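Local coordinates for putative branched-chain amino acid ABC transporter, periplasmic branched-chain amino acid-binding protein (Pseudomonas protegens Pf-5, PDB 4RU0), which probably binds branched-chain amino acids or related solutes in the periplasm and delivers them to an ABC transporter for uptake, at residues 79-84 / 91-96; 119-124 / 148-153; 339-344 / 351-356. One frame throughout, in Å; residues are numbered along the deposited sequence.

Contact 1. Residues 79-84 / 91-96; sequences QECETE and IECYER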
ATOM      1  N   GLN A  79     -17.831   0.829  12.209  1.00 49.68           N
ATOM      2  CA  GLN A  79     -17.800  -0.201  13.236  1.00 49.81           C
ATOM      3  C   GLN A  79     -16.656  -1.164  12.960  1.00 48.04           C
ATOM      4  O   GLN A  79     -16.317  -1.426  11.807  1.00 46.37           O
ATOM      5  CB  GLN A  79     -19.132  -0.958  13.301  1.00 49.86           C
ATOM      6  CG  GLN A  79     -19.266  -1.856  14.528  1.00 50.53           C
ATOM      7  CD  GLN A  79     -20.615  -2.547  14.615  1.00 69.24           C
ATOM      8  OE1 GLN A  79     -21.218  -2.894  13.599  1.00 72.74           O
ATOM      9  NE2 GLN A  79     -21.096  -2.748  15.836  1.00 67.82           N
ATOM     10  N   GLU A  80     -16.057  -1.683  14.024  1.00 50.30           N
ATOM     11  CA  GLU A  80     -14.939  -2.600  13.893  1.00 47.16           C
ATOM     12  C   GLU A  80     -15.371  -4.052  14.026  1.00 46.31           C
ATOM     13  O   GLU A  80     -16.230  -4.388  14.841  1.00 49.66           O
ATOM     14  CB  GLU A  80     -13.872  -2.288  14.940  1.00 48.30           C
ATOM     15  CG  GLU A  80     -12.672  -1.546  14.396  1.00 47.87           C
ATOM     16  CD  GLU A  80     -11.744  -1.060  15.492  1.00 57.22           C
ATOM     17  OE1 GLU A  80     -10.730  -1.738  15.768  1.00 59.99           O
ATOM     18  OE2 GLU A  80     -12.029   0.006  16.076  1.00 51.18           O
ATOM     19  N   CYS A  81     -14.763  -4.909  13.217  1.00 44.51           N
ATOM     20  CA  CYS A  81     -14.931  -6.345  13.351  1.00 43.72           C
ATOM     21  C   CYS A  81     -13.546  -6.979  13.458  1.00 43.00           C
ATOM     22  O   CYS A  81     -12.658  -6.674  12.665  1.00 42.07           O
ATOM     23  CB  CYS A  81     -15.711  -6.917  12.166  1.00 42.31           C
ATOM     24  SG  CYS A  81     -15.943  -8.716  12.196  1.00 77.09           S
ATOM     25  N   GLU A  82     -13.360  -7.839  14.453  1.00 43.57           N
ATOM     26  CA  GLU A  82     -12.062  -8.461  14.691  1.00 43.18           C
ATOM     27  C   GLU A  82     -11.766  -9.560  13.674  1.00 52.49           C
ATOM     28  O   GLU A  82     -12.516 -10.528  13.557  1.00 53.22           O
ATOM     29  CB  GLU A  82     -11.999  -9.027  16.109  1.00 44.58           C
ATOM     30  CG  GLU A  82     -10.665  -9.662  16.465  1.00 52.74           C
ATOM     31  CD  GLU A  82      -9.500  -8.685  16.376  1.00 52.83           C
ATOM     32  OE1 GLU A  82      -9.685  -7.483  16.681  1.00 45.78           O
ATOM     33  OE2 GLU A  82      -8.396  -9.128  16.000  1.00 52.43           O
ATOM     34  N   THR A  83     -10.666  -9.410  12.941  1.00 40.45           N
ATOM     35  CA  THR A  83     -10.304 -10.372  11.904  1.00 43.29           C
ATOM     36  C   THR A  83      -9.141 -11.259  12.343  1.00 43.83           C
ATOM     37  O   THR A  83      -8.866 -12.289  11.724  1.00 44.33           O
ATOM     38  CB  THR A  83      -9.920  -9.664  10.587  1.00 37.79           C
ATOM     39  OG1 THR A  83      -8.626  -9.057  10.723  1.00 51.35           O
ATOM     40  CG2 THR A  83     -10.955  -8.598  10.238  1.00 38.10           C
ATOM     41  N   GLU A  84      -8.462 -10.844  13.410  1.00 43.60           N
ATOM     42  CA  GLU A  84      -7.314 -11.567  13.955  1.00 40.38           C
ATOM     43  C   GLU A  84      -6.260 -11.879  12.898  1.00 52.48           C
ATOM     44  O   GLU A  84      -5.530 -12.868  13.019  1.00 58.65           O
ATOM     45  CB  GLU A  84      -7.770 -12.862  14.622  1.00 40.70           C
ATOM     46  CG  GLU A  84      -8.867 -12.659  15.647  1.00 72.06           C
ATOM     47  CD  GLU A  84      -9.021 -13.843  16.579  1.00 77.65           C
ATOM     48  OE1 GLU A  84      -8.052 -14.623  16.709  1.00 82.03           O
ATOM     49  OE2 GLU A  84     -10.107 -13.993  17.183  1.00 73.24           O
ATOM     50  N   ILE A  91     -13.165 -13.121   6.213  1.00 33.22           N
ATOM     51  CA  ILE A  91     -14.318 -13.484   5.406  1.00 32.75           C
ATOM     52  C   ILE A  91     -15.623 -13.310   6.177  1.00 33.72           C
ATOM     53  O   ILE A  91     -16.604 -12.792   5.636  1.00 33.78           O
ATOM     54  CB  ILE A  91     -14.196 -14.934   4.908  1.00 31.99           C
ATOM     55  CG1 ILE A  91     -13.131 -15.017   3.815  1.00 34.00           C
ATOM     56  CG2 ILE A  91     -15.527 -15.448   4.394  1.00 31.82           C
ATOM     57  CD1 ILE A  91     -12.742 -16.444   3.435  1.00 30.48           C
ATOM     58  N   GLU A  92     -15.638 -13.738   7.438  1.00 34.57           N
ATOM     59  CA  GLU A  92     -16.824 -13.575   8.274  1.00 35.66           C
ATOM     60  C   GLU A  92     -17.158 -12.104   8.508  1.00 36.54           C
ATOM     61  O   GLU A  92     -18.328 -11.736   8.595  1.00 44.80           O
ATOM     62  CB  GLU A  92     -16.641 -14.275   9.618  1.00 46.38           C
ATOM     63  CG  GLU A  92     -16.550 -15.786   9.516  1.00 56.42           C
ATOM     64  CD  GLU A  92     -16.249 -16.433  10.854  1.00 66.30           C
ATOM     65  OE1 GLU A  92     -16.213 -15.701  11.871  1.00 69.18           O
ATOM     66  OE2 GLU A  92     -16.044 -17.669  10.884  1.00 67.68           O
ATOM     67  N   CYS A  93     -16.130 -11.271   8.619  1.00 36.65           N
ATOM     68  CA  CYS A  93     -16.333  -9.840   8.810  1.00 37.56           C
ATOM     69  C   CYS A  93     -16.981  -9.226   7.581  1.00 37.05           C
ATOM     70  O   CYS A  93     -17.928  -8.452   7.692  1.00 37.95           O
ATOM     71  CB  CYS A  93     -15.008  -9.138   9.128  1.00 37.77           C
ATOM     72  SG  CYS A  93     -14.520  -9.303  10.862  1.00 82.54           S
ATOM     73  N   TYR A  94     -16.474  -9.597   6.410  1.00 35.71           N
ATOM     74  CA  TYR A  94     -17.019  -9.121   5.150  1.00 35.19           C
ATOM     75  C   TYR A  94     -18.490  -9.494   5.019  1.00 40.20           C
ATOM     76  O   TYR A  94     -19.307  -8.672   4.611  1.00 36.03           O
ATOM     77  CB  TYR A  94     -16.224  -9.683   3.973  1.00 33.76           C
ATOM     78  CG  TYR A  94     -16.909  -9.514   2.633  1.00 36.77           C
ATOM     79  CD1 TYR A  94     -17.762 -10.497   2.135  1.00 32.76           C
ATOM     80  CD2 TYR A  94     -16.702  -8.373   1.863  1.00 33.21           C
ATOM     81  CE1 TYR A  94     -18.390 -10.344   0.920  1.00 32.36           C
ATOM     82  CE2 TYR A  94     -17.323  -8.217   0.639  1.00 32.81           C
ATOM     83  CZ  TYR A  94     -18.165  -9.209   0.174  1.00 32.40           C
ATOM     84  OH  TYR A  94     -18.786  -9.067  -1.039  1.00 32.12           O
ATOM     85  N   GLU A  95     -18.822 -10.736   5.361  1.00 35.27           N
ATOM     86  CA  GLU A  95     -20.198 -11.211   5.253  1.00 35.58           C
ATOM     87  C   GLU A  95     -21.099 -10.514   6.259  1.00 37.13           C
ATOM     88  O   GLU A  95     -22.286 -10.321   6.006  1.00 43.00           O
ATOM     89  CB  GLU A  95     -20.267 -12.728   5.446  1.00 35.08           C
ATOM     90  CG  GLU A  95     -19.628 -13.517   4.317  1.00 33.69           C
ATOM     91  CD  GLU A  95     -20.408 -13.421   3.013  1.00 43.79           C
ATOM     92  OE1 GLU A  95     -21.648 -13.272   3.057  1.00 42.57           O
ATOM     93  OE2 GLU A  95     -19.781 -13.497   1.938  1.00 32.25           O
ATOM     94  N   ARG A  96     -20.538 -10.143   7.406  1.00 37.96           N
ATOM     95  CA  ARG A  96     -21.305  -9.413   8.402  1.00 39.61           C
ATOM     96  C   ARG A  96     -21.594  -7.987   7.923  1.00 45.30           C
ATOM     97  O   ARG A  96     -22.671  -7.448   8.161  1.00 48.75           O
ATOM     98  CB  ARG A  96     -20.564  -9.391   9.738  1.00 40.44           C
ATOM     99  CG  ARG A  96     -20.945  -8.227  10.654  1.00 48.12           C
ATOM    100  CD  ARG A  96     -20.964  -8.623  12.127  1.00 52.53           C
ATOM    101  NE  ARG A  96     -19.723  -9.252  12.573  1.00 55.88           N
ATOM    102  CZ  ARG A  96     -19.548 -10.569  12.676  1.00 62.78           C
ATOM    103  NH1 ARG A  96     -20.535 -11.404  12.360  1.00 63.98           N
ATOM    104  NH2 ARG A  96     -18.382 -11.059  13.090  1.00 60.90           N
TER
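Cys-81, on strand 76-82, is joined by a disulfide to Cys-93, on helix 87-97. The side chain of Cys-81 leaves the strand heading for the helix, and its CB already lies 3.0 Å from Cys-93 SG. From there SG swings anti to the backbone N (chi1 178°), which carries it straight across the gap to Cys-93. The covalent bond between Cys-81 SG and Cys-93 SG measures 2.0 Å. With a torsion of -80° about the sulfur-sulfur bond, the bridge has the left-handed sense and places Cys-81 CB 3.8 Å from Cys-93 CB.

At its tip Cys-81 SG meets a third group: Arg-96, one helical turn beyond Cys-93, bends at chi2 and chi3 and brings NH2 to 3.5 Å from that sulfur. The guanidinium stands obliquely to the sulfur and makes no hydrogen bond to it; the contact is van der Waals in kind. The other sulfur is approached from the strand end, where Thr-83 CG2 stands 3.7 Å from Cys-93 SG and Glu-82 O is at a similar distance. Phe-97 also packs on Cys-81, while backbone bonds from Cys-81 to Leu-38 and Thr-40 tie its strand to the parallel strand 34-40.

Strand and helix segments run roughly antiparallel, at 148°, their axes 8.5 Å apart at the closest. Thr-83 touches Tyr-41, one of the residues lining the pocket of the bound polyether. This is a beta-alpha unit of a type I periplasmic-binding-protein lobe, its strand and following helix stapled together by a disulfide.

Contact 2. Residues 119-124 / 148-153; sequences ALSERA and PYNFPV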
ATOM      1  N   ALA A 119      -9.069 -14.135  -0.921  1.00 26.55           N
ATOM      2  CA  ALA A 119     -10.198 -15.053  -0.837  1.00 29.13           C
ATOM      3  C   ALA A 119     -11.525 -14.382  -1.176  1.00 37.47           C
ATOM      4  O   ALA A 119     -12.455 -15.034  -1.652  1.00 40.94           O
ATOM      5  CB  ALA A 119     -10.270 -15.669   0.555  1.00 26.04           C
ATOM      6  N   LEU A 120     -11.607 -13.078  -0.940  1.00 23.70           N
ATOM      7  CA  LEU A 120     -12.868 -12.348  -1.088  1.00 31.82           C
ATOM      8  C   LEU A 120     -13.138 -11.851  -2.504  1.00 23.89           C
ATOM      9  O   LEU A 120     -14.246 -11.430  -2.813  1.00 24.19           O
ATOM     10  CB  LEU A 120     -12.891 -11.149  -0.138  1.00 23.38           C
ATOM     11  CG  LEU A 120     -13.136 -11.395   1.344  1.00 23.59           C
ATOM     12  CD1 LEU A 120     -12.991 -10.075   2.090  1.00 23.65           C
ATOM     13  CD2 LEU A 120     -14.518 -11.986   1.562  1.00 24.01           C
ATOM     14  N   SER A 121     -12.114 -11.884  -3.346  1.00 23.91           N
ATOM     15  CA  SER A 121     -12.164 -11.261  -4.663  1.00 24.30           C
ATOM     16  C   SER A 121     -13.361 -11.682  -5.517  1.00 31.02           C
ATOM     17  O   SER A 121     -14.049 -10.837  -6.091  1.00 26.98           O
ATOM     18  CB  SER A 121     -10.872 -11.562  -5.424  1.00 29.66           C
ATOM     19  OG  SER A 121     -10.910 -11.016  -6.732  1.00 33.11           O
ATOM     20  N   GLU A 122     -13.614 -12.982  -5.598  1.00 25.85           N
ATOM     21  CA  GLU A 122     -14.645 -13.476  -6.493  1.00 27.08           C
ATOM     22  C   GLU A 122     -16.039 -13.156  -5.970  1.00 34.45           C
ATOM     23  O   GLU A 122     -16.921 -12.768  -6.740  1.00 36.25           O
ATOM     24  CB  GLU A 122     -14.478 -14.981  -6.722  1.00 28.13           C
ATOM     25  CG  GLU A 122     -13.129 -15.329  -7.345  1.00 42.38           C
ATOM     26  CD  GLU A 122     -12.950 -16.815  -7.618  1.00 57.03           C
ATOM     27  OE1 GLU A 122     -12.645 -17.571  -6.668  1.00 67.90           O
ATOM     28  OE2 GLU A 122     -13.088 -17.228  -8.791  1.00 61.96           O
ATOM     29  N   ARG A 123     -16.248 -13.287  -4.667  1.00 32.64           N
ATOM     30  CA  ARG A 123     -17.585 -13.051  -4.140  1.00 36.77           C
ATOM     31  C   ARG A 123     -17.849 -11.556  -3.975  1.00 33.45           C
ATOM     32  O   ARG A 123     -19.000 -11.127  -3.906  1.00 34.50           O
ATOM     33  CB  ARG A 123     -17.804 -13.813  -2.826  1.00 33.17           C
ATOM     34  CG  ARG A 123     -17.222 -13.199  -1.578  1.00 28.52           C
ATOM     35  CD  ARG A 123     -17.722 -13.966  -0.347  1.00 30.36           C
ATOM     36  NE  ARG A 123     -17.141 -15.307  -0.215  1.00 26.12           N
ATOM     37  CZ  ARG A 123     -17.413 -16.147   0.785  1.00 26.64           C
ATOM     38  NH1 ARG A 123     -18.265 -15.806   1.742  1.00 26.68           N
ATOM     39  NH2 ARG A 123     -16.833 -17.338   0.835  1.00 27.35           N
ATOM     40  N   ALA A 124     -16.784 -10.763  -3.950  1.00 25.46           N
ATOM     41  CA  ALA A 124     -16.927  -9.311  -3.943  1.00 25.44           C
ATOM     42  C   ALA A 124     -17.476  -8.818  -5.278  1.00 32.55           C
ATOM     43  O   ALA A 124     -18.258  -7.871  -5.324  1.00 29.81           O
ATOM     44  CB  ALA A 124     -15.598  -8.640  -3.643  1.00 32.46           C
ATOM     45  N   PRO A 148     -13.643  -5.771 -12.124  1.00 28.23           N
ATOM     46  CA  PRO A 148     -14.540  -4.633 -11.900  1.00 28.50           C
ATOM     47  C   PRO A 148     -14.556  -4.134 -10.457  1.00 26.75           C
ATOM     48  O   PRO A 148     -14.616  -2.925 -10.243  1.00 27.97           O
ATOM     49  CB  PRO A 148     -15.919  -5.190 -12.282  1.00 27.72           C
ATOM     50  CG  PRO A 148     -15.644  -6.365 -13.131  1.00 27.19           C
ATOM     51  CD  PRO A 148     -14.364  -6.945 -12.645  1.00 25.56           C
ATOM     52  N   TYR A 149     -14.497  -5.042  -9.487  1.00 25.69           N
ATOM     53  CA  TYR A 149     -14.643  -4.658  -8.086  1.00 26.05           C
ATOM     54  C   TYR A 149     -13.415  -4.965  -7.222  1.00 27.57           C
ATOM     55  O   TYR A 149     -13.518  -5.111  -6.007  1.00 25.17           O
ATOM     56  CB  TYR A 149     -15.892  -5.327  -7.507  1.00 26.60           C
ATOM     57  CG  TYR A 149     -17.149  -4.747  -8.108  1.00 34.75           C
ATOM     58  CD1 TYR A 149     -17.727  -5.311  -9.240  1.00 28.16           C
ATOM     59  CD2 TYR A 149     -17.727  -3.600  -7.577  1.00 29.81           C
ATOM     60  CE1 TYR A 149     -18.862  -4.764  -9.807  1.00 29.73           C
ATOM     61  CE2 TYR A 149     -18.863  -3.047  -8.137  1.00 31.43           C
ATOM     62  CZ  TYR A 149     -19.424  -3.629  -9.251  1.00 31.32           C
ATOM     63  OH  TYR A 149     -20.554  -3.080  -9.808  1.00 53.75           O
ATOM     64  N   ASN A 150     -12.252  -5.036  -7.857  1.00 23.87           N
ATOM     65  CA  ASN A 150     -10.994  -5.221  -7.142  1.00 28.24           C
ATOM     66  C   ASN A 150     -10.027  -4.077  -7.460  1.00 28.17           C
ATOM     67  O   ASN A 150      -9.688  -3.854  -8.623  1.00 23.02           O
ATOM     68  CB  ASN A 150     -10.370  -6.571  -7.503  1.00 21.54           C
ATOM     69  CG  ASN A 150      -9.334  -7.026  -6.495  1.00 39.86           C
ATOM     70  OD1 ASN A 150      -8.503  -6.240  -6.037  1.00 37.82           O
ATOM     71  ND2 ASN A 150      -9.382  -8.305  -6.139  1.00 37.59           N
ATOM     72  N   PHE A 151      -9.588  -3.356  -6.429  1.00 23.60           N
ATOM     73  CA  PHE A 151      -8.768  -2.157  -6.619  1.00 24.22           C
ATOM     74  C   PHE A 151      -7.447  -2.180  -5.840  1.00 26.48           C
ATOM     75  O   PHE A 151      -7.403  -1.775  -4.676  1.00 26.74           O
ATOM     76  CB  PHE A 151      -9.559  -0.904  -6.213  1.00 26.42           C
ATOM     77  CG  PHE A 151     -10.716  -0.583  -7.120  1.00 33.11           C
ATOM     78  CD1 PHE A 151     -10.594   0.394  -8.100  1.00 35.79           C
ATOM     79  CD2 PHE A 151     -11.929  -1.246  -6.986  1.00 27.65           C
ATOM     80  CE1 PHE A 151     -11.660   0.702  -8.933  1.00 40.14           C
ATOM     81  CE2 PHE A 151     -12.997  -0.945  -7.819  1.00 41.13           C
ATOM     82  CZ  PHE A 151     -12.864   0.031  -8.791  1.00 30.07           C
ATOM     83  N   PRO A 152      -6.365  -2.589  -6.478  1.00 22.16           N
ATOM     84  CA  PRO A 152      -5.061  -2.523  -5.825  1.00 26.53           C
ATOM     85  C   PRO A 152      -4.491  -1.114  -5.976  1.00 24.03           C
ATOM     86  O   PRO A 152      -3.628  -0.857  -6.780  1.00 26.64           O
ATOM     87  CB  PRO A 152      -4.246  -3.515  -6.622  1.00 19.98           C
ATOM     88  CG  PRO A 152      -4.792  -3.407  -7.976  1.00 20.28           C
ATOM     89  CD  PRO A 152      -6.245  -3.080  -7.851  1.00 42.29           C
ATOM     90  N   VAL A 153      -5.032  -0.204  -5.189  1.00 26.38           N
ATOM     91  CA  VAL A 153      -4.806   1.223  -5.339  1.00 29.35           C
ATOM     92  C   VAL A 153      -3.429   1.770  -4.989  1.00 38.38           C
ATOM     93  O   VAL A 153      -2.799   1.354  -4.032  1.00 35.79           O
ATOM     94  CB  VAL A 153      -5.860   2.050  -4.589  1.00 28.70           C
ATOM     95  CG1 VAL A 153      -5.997   3.406  -5.237  1.00 30.88           C
ATOM     96  CG2 VAL A 153      -7.195   1.356  -4.621  1.00 37.52           C
TER
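Ser-121 and Asn-150 join helix 114-126 to the short strand 150-151 within one lobe of the periplasmic-binding-protein fold, where that strand pairs in parallel with strand 131-132 through backbone bonds of Tyr-149 and Phe-151. The polar part of the contact is a single hydrogen bond: Asn-150 ND2 donates to Ser-121 OG, 3.2 Å away. It is moderately bent, with an N-H...O angle of 148°, yet the hydroxyl oxygen lies almost exactly in the plane of the amide, 2° out of it. The asparagine reaches the helix because its CG is anti to its own backbone N (chi1 -161°), which brings the amide nearer to Ser-121 than the direction of its CB alone would suggest. The same ND2 also stands 3.7 Å from Ser-121 CB, so the amide nitrogen meets both side-chain atoms of the serine. With an alanine at Asn-150, Ser-121 OG would probably be left without its amide donor and a gap would open between the helix and the strand. The backbone of Asn-150 is held separately, its O bonding to His-391 ND1.

The remaining contact is van der Waals in kind. Tyr-149 sends its CB toward the helix, but CG lies opposite the carbonyl carbon (chi1 -69°), and the ring leads away from the helix. There it meets Glu-356 and forms a cation-pi pair with Arg-359, both on helix 355-363. Ala-124, nearly one turn of helix beyond Ser-121, is covered by this tyrosine. Its carbonyl sits obliquely to the ring, and the nearest approach of the pair is 4.1 Å, from Ala-124 O to Tyr-149 CB.

Contact 3. Residues 339-344 / 351-356; sequences EAIRTA and RPLNGE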
ATOM      1  N   GLU A 339     -12.402  10.207  -0.630  1.00 47.10           N
ATOM      2  CA  GLU A 339     -12.398  10.912  -1.909  1.00 47.03           C
ATOM      3  C   GLU A 339     -13.201  10.165  -2.971  1.00 45.62           C
ATOM      4  O   GLU A 339     -13.834  10.781  -3.831  1.00 46.21           O
ATOM      5  CB  GLU A 339     -10.966  11.133  -2.396  1.00 46.38           C
ATOM      6  CG  GLU A 339     -10.191  12.142  -1.569  1.00 48.12           C
ATOM      7  CD  GLU A 339     -10.864  13.507  -1.527  1.00 57.19           C
ATOM      8  OE1 GLU A 339     -11.099  14.011  -0.407  1.00 52.16           O
ATOM      9  OE2 GLU A 339     -11.157  14.072  -2.606  1.00 50.47           O
ATOM     10  N   ALA A 340     -13.163   8.836  -2.914  1.00 51.97           N
ATOM     11  CA  ALA A 340     -13.937   8.011  -3.832  1.00 42.77           C
ATOM     12  C   ALA A 340     -15.424   8.264  -3.630  1.00 43.89           C
ATOM     13  O   ALA A 340     -16.173   8.444  -4.590  1.00 43.97           O
ATOM     14  CB  ALA A 340     -13.615   6.536  -3.634  1.00 41.07           C
ATOM     15  N   ILE A 341     -15.836   8.273  -2.367  1.00 44.96           N
ATOM     16  CA  ILE A 341     -17.211   8.569  -2.004  1.00 53.02           C
ATOM     17  C   ILE A 341     -17.591   9.971  -2.464  1.00 55.52           C
ATOM     18  O   ILE A 341     -18.612  10.162  -3.130  1.00 48.42           O
ATOM     19  CB  ILE A 341     -17.425   8.444  -0.485  1.00 54.79           C
ATOM     20  CG1 ILE A 341     -17.298   6.982  -0.055  1.00 45.94           C
ATOM     21  CG2 ILE A 341     -18.784   9.012  -0.089  1.00 49.31           C
ATOM     22  CD1 ILE A 341     -17.191   6.792   1.436  1.00 46.86           C
ATOM     23  N   ARG A 342     -16.747  10.940  -2.118  1.00 49.07           N
ATOM     24  CA  ARG A 342     -16.941  12.330  -2.512  1.00 50.83           C
ATOM     25  C   ARG A 342     -17.080  12.461  -4.024  1.00 50.01           C
ATOM     26  O   ARG A 342     -17.960  13.165  -4.513  1.00 63.18           O
ATOM     27  CB  ARG A 342     -15.778  13.189  -2.008  1.00 51.80           C
ATOM     28  CG  ARG A 342     -15.800  14.631  -2.493  1.00 56.18           C
ATOM     29  CD  ARG A 342     -14.740  15.477  -1.795  1.00 54.94           C
ATOM     30  NE  ARG A 342     -15.018  15.644  -0.371  1.00 56.59           N
ATOM     31  CZ  ARG A 342     -14.288  15.114   0.604  1.00 56.24           C
ATOM     32  NH1 ARG A 342     -13.228  14.381   0.312  1.00 75.02           N
ATOM     33  NH2 ARG A 342     -14.614  15.318   1.871  1.00 57.97           N
ATOM     34  N   THR A 343     -16.220  11.766  -4.758  1.00 48.18           N
ATOM     35  CA  THR A 343     -16.242  11.806  -6.216  1.00 47.53           C
ATOM     36  C   THR A 343     -17.578  11.318  -6.770  1.00 61.69           C
ATOM     37  O   THR A 343     -18.111  11.889  -7.721  1.00 60.54           O
ATOM     38  CB  THR A 343     -15.104  10.950  -6.818  1.00 45.56           C
ATOM     39  OG1 THR A 343     -13.856  11.317  -6.221  1.00 46.32           O
ATOM     40  CG2 THR A 343     -15.017  11.138  -8.326  1.00 45.13           C
ATOM     41  N   ALA A 344     -18.114  10.262  -6.165  1.00 46.48           N
ATOM     42  CA  ALA A 344     -19.337   9.645  -6.661  1.00 51.70           C
ATOM     43  C   ALA A 344     -20.563  10.496  -6.333  1.00 51.99           C
ATOM     44  O   ALA A 344     -21.497  10.569  -7.125  1.00 48.50           O
ATOM     45  CB  ALA A 344     -19.494   8.237  -6.094  1.00 44.78           C
ATOM     46  N   ARG A 351     -25.674  11.865  -0.456  1.00 70.31           N
ATOM     47  CA  ARG A 351     -26.388  10.760   0.175  1.00 60.83           C
ATOM     48  C   ARG A 351     -25.507   9.520   0.274  1.00 66.43           C
ATOM     49  O   ARG A 351     -24.530   9.395  -0.468  1.00 61.30           O
ATOM     50  CB  ARG A 351     -27.656  10.425  -0.610  1.00 61.03           C
ATOM     51  CG  ARG A 351     -27.382   9.869  -1.987  1.00 59.66           C
ATOM     52  CD  ARG A 351     -28.587   9.135  -2.529  1.00 59.51           C
ATOM     53  NE  ARG A 351     -28.206   8.144  -3.532  1.00 75.11           N
ATOM     54  CZ  ARG A 351     -28.287   8.338  -4.844  1.00 68.87           C
ATOM     55  NH1 ARG A 351     -28.742   9.492  -5.318  1.00 68.60           N
ATOM     56  NH2 ARG A 351     -27.917   7.376  -5.682  1.00 64.74           N
ATOM     57  N   PRO A 352     -25.845   8.605   1.199  1.00 66.08           N
ATOM     58  CA  PRO A 352     -25.209   7.286   1.267  1.00 56.40           C
ATOM     59  C   PRO A 352     -25.162   6.597  -0.096  1.00 66.20           C
ATOM     60  O   PRO A 352     -26.115   6.698  -0.877  1.00 55.49           O
ATOM     61  CB  PRO A 352     -26.103   6.530   2.244  1.00 56.67           C
ATOM     62  CG  PRO A 352     -26.550   7.594   3.192  1.00 62.63           C
ATOM     63  CD  PRO A 352     -26.741   8.834   2.348  1.00 64.06           C
ATOM     64  N   LEU A 353     -24.054   5.912  -0.373  1.00 62.33           N
ATOM     65  CA  LEU A 353     -23.794   5.389  -1.707  1.00 58.43           C
ATOM     66  C   LEU A 353     -23.756   3.870  -1.789  1.00 50.86           C
ATOM     67  O   LEU A 353     -23.542   3.178  -0.792  1.00 50.44           O
ATOM     68  CB  LEU A 353     -22.473   5.942  -2.232  1.00 53.83           C
ATOM     69  CG  LEU A 353     -22.438   7.435  -2.545  1.00 58.80           C
ATOM     70  CD1 LEU A 353     -21.019   7.865  -2.888  1.00 52.92           C
ATOM     71  CD2 LEU A 353     -23.391   7.746  -3.686  1.00 54.02           C
ATOM     72  N   ASN A 354     -23.956   3.376  -3.007  1.00 59.88           N
ATOM     73  CA  ASN A 354     -23.868   1.960  -3.331  1.00 48.86           C
ATOM     74  C   ASN A 354     -22.441   1.513  -3.589  1.00 47.62           C
ATOM     75  O   ASN A 354     -21.584   2.330  -3.917  1.00 47.74           O
ATOM     76  CB  ASN A 354     -24.708   1.648  -4.566  1.00 48.88           C
ATOM     77  CG  ASN A 354     -25.963   0.909  -4.231  1.00 66.64           C
ATOM     78  OD1 ASN A 354     -26.215   0.598  -3.071  1.00 73.69           O
ATOM     79  ND2 ASN A 354     -26.775   0.625  -5.244  1.00 70.44           N
ATOM     80  N   GLY A 355     -22.198   0.209  -3.470  1.00 46.52           N
ATOM     81  CA  GLY A 355     -20.924  -0.355  -3.865  1.00 45.37           C
ATOM     82  C   GLY A 355     -20.741  -0.191  -5.360  1.00 45.15           C
ATOM     83  O   GLY A 355     -19.631   0.030  -5.852  1.00 44.70           O
ATOM     84  N   GLU A 356     -21.848  -0.293  -6.085  1.00 45.59           N
ATOM     85  CA  GLU A 356     -21.861  -0.095  -7.530  1.00 45.65           C
ATOM     86  C   GLU A 356     -21.538   1.356  -7.871  1.00 47.37           C
ATOM     87  O   GLU A 356     -20.900   1.649  -8.886  1.00 46.44           O
ATOM     88  CB  GLU A 356     -23.221  -0.490  -8.094  1.00 46.13           C
ATOM     89  CG  GLU A 356     -23.311  -0.526  -9.603  1.00 60.78           C
ATOM     90  CD  GLU A 356     -24.585  -1.210 -10.073  1.00 73.56           C
ATOM     91  OE1 GLU A 356     -25.222  -1.909  -9.255  1.00 70.08           O
ATOM     92  OE2 GLU A 356     -24.951  -1.050 -11.256  1.00 82.88           O
TER
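The backbone N of Ala-344 is shared by two carbonyls of helix 325-348: it bonds to Ala-340 O at 3.1 Å and, more weakly, to Ile-341 O. That second carbonyl also faces the other segment, for Leu-353 CD1 presses up to Ile-341 O at 3.3 Å. This methyl carries the whole contact. It reaches one turn of the helix and settles between two residues three apart, with Ala-344 CB 3.6 Å away and Ile-341 CG2 3.8 Å away. The leucine is stretched out to get there: CD1 is anti to CA (chi2 173°), so the branch runs directly from its CB toward the helix. It meets the isoleucine at a slant, and CG2 rather than the longer CG1 arm of Ile-341 does the touching.

In the fold, this is where the long helix 325-348 leads through a short connection into helix 355-363, and the buried leucine two residues before the second helix pins the connection to the first. Gln-345 and Phe-348, on the same helix as Ile-341, also touch Leu-353. Its backbone N gives a hydrogen bond to Gln-34 OE1 at the start of strand 34-40. The next residue, Asn-354, occupies the N-cap position of helix 355-363, though its side chain makes no capping bond; its backbone N bonds to Glu-357 OE1.

In the fold
All three contacts are largely buried, but contact 2 lies nearest the middle of the chain, whereas contacts 1 and 3 sit farther out, and contact 1 includes an exposed arginine, Arg-96. Their chemistry differs: a covalent bridge in contact 1, one amide-hydroxyl hydrogen bond in contact 2, a leucine methyl in contact 3. Contacts 1 and 2 touch through helices 87-97 and 114-126, where Glu-95 forms a salt bridge with Arg-123 and the ring of Tyr-94 packs on Leu-120. Contact 2 meets contact 3 through Tyr-149, beside Gly-355 and Glu-356. Contacts 1 and 3 stay apart, about 9 Å between nearest atoms.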